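Local coordinates for protein D-alanine--D-alanine ligase (Coxiella burnetii, PDB 3TQT) that joins two D-alanine molecules into D-alanyl-D-alanine at the cost of ATP, supplying a dipeptide for peptidoglycan synthesis, at residues A[152-157]-A[284-289]. Sequence-based numbering, arbitrary orientation.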
loop_
_atom_site.group_PDB
_atom_site.type_symbol
_atom_site.label_atom_id
_atom_site.label_comp_id
_atom_site.label_asym_id
_atom_site.label_seq_id
_atom_site.Cartn_x
_atom_site.Cartn_y
_atom_site.Cartn_z
ATOM N N GLY A 152 19.418 6.186 6.040
ATOM C CA GLY A 152 20.759 5.838 6.473
ATOM C C GLY A 152 20.998 4.370 6.777
ATOM O O GLY A 152 22.035 4.012 7.333
ATOM N N ILE A 153 20.053 3.506 6.425
ATOM C CA ILE A 153 20.277 2.084 6.641
ATOM C C ILE A 153 21.071 1.480 5.491
ATOM O O ILE A 153 20.757 1.694 4.327
ATOM C CB ILE A 153 18.964 1.327 6.919
ATOM C CG1 ILE A 153 18.469 1.698 8.323
ATOM C CG2 ILE A 153 19.165 -0.182 6.803
ATOM C CD1 ILE A 153 17.104 1.185 8.658
ATOM N N PRO A 154 22.131 0.742 5.824
ATOM C CA PRO A 154 23.019 0.142 4.819
ATOM C C PRO A 154 22.252 -0.911 4.038
ATOM O O PRO A 154 21.686 -1.803 4.668
ATOM C CB PRO A 154 24.102 -0.541 5.661
ATOM C CG PRO A 154 23.944 0.020 7.051
ATOM C CD PRO A 154 22.500 0.367 7.198
ATOM N N VAL A 155 22.204 -0.802 2.711
ATOM C CA VAL A 155 21.551 -1.836 1.908
ATOM C C VAL A 155 22.449 -2.297 0.763
ATOM O O VAL A 155 23.365 -1.588 0.346
ATOM C CB VAL A 155 20.200 -1.352 1.315
ATOM C CG1 VAL A 155 19.292 -0.853 2.424
ATOM C CG2 VAL A 155 20.446 -0.252 0.304
ATOM N N VAL A 156 22.191 -3.501 0.275
ATOM C CA VAL A 156 22.812 -3.970 -0.952
ATOM C C VAL A 156 22.382 -3.025 -2.065
ATOM O O VAL A 156 21.195 -2.736 -2.211
ATOM C CB VAL A 156 22.365 -5.400 -1.282
ATOM C CG1 VAL A 156 22.946 -5.845 -2.629
ATOM C CG2 VAL A 156 22.790 -6.356 -0.162
ATOM N N ASP A 157 23.341 -2.527 -2.836
ATOM C CA ASP A 157 23.017 -1.537 -3.849
ATOM C C ASP A 157 22.144 -2.157 -4.924
ATOM O O ASP A 157 22.082 -3.380 -5.059
ATOM C CB ASP A 157 24.273 -0.907 -4.461
ATOM C CG ASP A 157 23.966 0.402 -5.201
ATOM O OD1 ASP A 157 22.918 1.036 -4.907
ATOM O OD2 ASP A 157 24.761 0.802 -6.081
ATOM N N GLN A 284 20.710 -7.218 14.734
ATOM C CA GLN A 284 19.500 -7.015 15.509
ATOM C C GLN A 284 19.064 -5.551 15.489
ATOM O O GLN A 284 17.881 -5.256 15.297
ATOM C CB GLN A 284 19.679 -7.545 16.933
ATOM C CG GLN A 284 19.704 -9.069 16.985
ATOM C CD GLN A 284 20.109 -9.606 18.340
ATOM O OE1 GLN A 284 21.044 -9.110 18.962
ATOM N NE2 GLN A 284 19.398 -10.620 18.805
ATOM N N GLN A 285 20.010 -4.630 15.645
ATOM C CA GLN A 285 19.625 -3.226 15.720
ATOM C C GLN A 285 19.127 -2.701 14.385
ATOM O O GLN A 285 18.157 -1.946 14.334
ATOM C CB GLN A 285 20.753 -2.341 16.227
ATOM C CG GLN A 285 20.287 -0.907 16.474
ATOM C CD GLN A 285 19.236 -0.810 17.578
ATOM O OE1 GLN A 285 19.532 -1.063 18.743
ATOM N NE2 GLN A 285 17.999 -0.450 17.210
ATOM N N ILE A 286 19.791 -3.104 13.312
ATOM C CA ILE A 286 19.409 -2.661 11.979
ATOM C C ILE A 286 18.072 -3.278 11.601
ATOM O O ILE A 286 17.231 -2.624 10.989
ATOM C CB ILE A 286 20.476 -3.028 10.928
ATOM C CG1 ILE A 286 21.776 -2.271 11.222
ATOM C CG2 ILE A 286 19.989 -2.672 9.529
ATOM C CD1 ILE A 286 22.896 -2.622 10.283
ATOM N N ALA A 287 17.862 -4.531 11.981
ATOM C CA ALA A 287 16.551 -5.154 11.727
ATOM C C ALA A 287 15.421 -4.336 12.364
ATOM O O ALA A 287 14.393 -4.070 11.730
ATOM C CB ALA A 287 16.524 -6.596 12.217
ATOM N N ILE A 288 15.619 -3.938 13.617
ATOM C CA ILE A 288 14.642 -3.133 14.332
ATOM C C ILE A 288 14.492 -1.761 13.692
ATOM O O ILE A 288 13.382 -1.287 13.490
ATOM C CB ILE A 288 15.027 -2.966 15.808
ATOM C CG1 ILE A 288 14.744 -4.262 16.566
ATOM C CG2 ILE A 288 14.268 -1.807 16.418
ATOM C CD1 ILE A 288 15.468 -4.344 17.891
ATOM N N ASP A 289 15.611 -1.127 13.360
ATOM C CA ASP A 289 15.562 0.193 12.728
ATOM C C ASP A 289 14.890 0.151 11.351
ATOM O O ASP A 289 14.125 1.042 11.000
ATOM C CB ASP A 289 16.963 0.783 12.608
ATOM C CG ASP A 289 17.571 1.115 13.961
ATOM O OD1 ASP A 289 16.850 1.057 14.972
ATOM O OD2 ASP A 289 18.768 1.442 14.007
#
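The closest approach in this contact is made by a methyl group on main chain: CD1 of Ile-153 lies 3.6 Å from the carbonyl atom C of Asp-289. The same CD1 of Ile-153 is 4.0 Å from CB of Asp-289, so the methyl rests against the base of the side chain. The carboxylate is turned to its own helix, where OD1 of Asp-289 accepts a bond from NE2 of Gln-285 one turn earlier (2.9 Å, bent to 144°), met from above the carboxylate plane. An aspartate can thus receive a methyl at its CB and main-chain carbonyl while its carboxylate is engaged along the helix.

The other branch of Ile-153 meets its like. With CG1 beside the backbone N and CG2 anti to it (chi1 -72°), and CG1 extended (chi2 172°), both methyls face helix 277-293, CD1 at Asp-289 and CG2 at Ile-286. There CG2 of Ile-153 touches CG2 of Ile-286 at 3.8 Å, the two side chains running antiparallel alongside each other. The ring of Pro-154 adds a looser touch, CG lying 4.3 Å from CD1 of Ile-286.

Gly-152, with positive phi, closes helix 141-150 in a Schellman motif, and the chain then runs extended toward strand 159-161. Pro-154 and Val-156 make backbone hydrogen bonds with Val-314, so the linker borders strand 312-318. Both isoleucines also rest on Val-314, and the contact joins this linker to helix 277-293, which packs across the five-stranded antiparallel sheet of the ATP-grasp region.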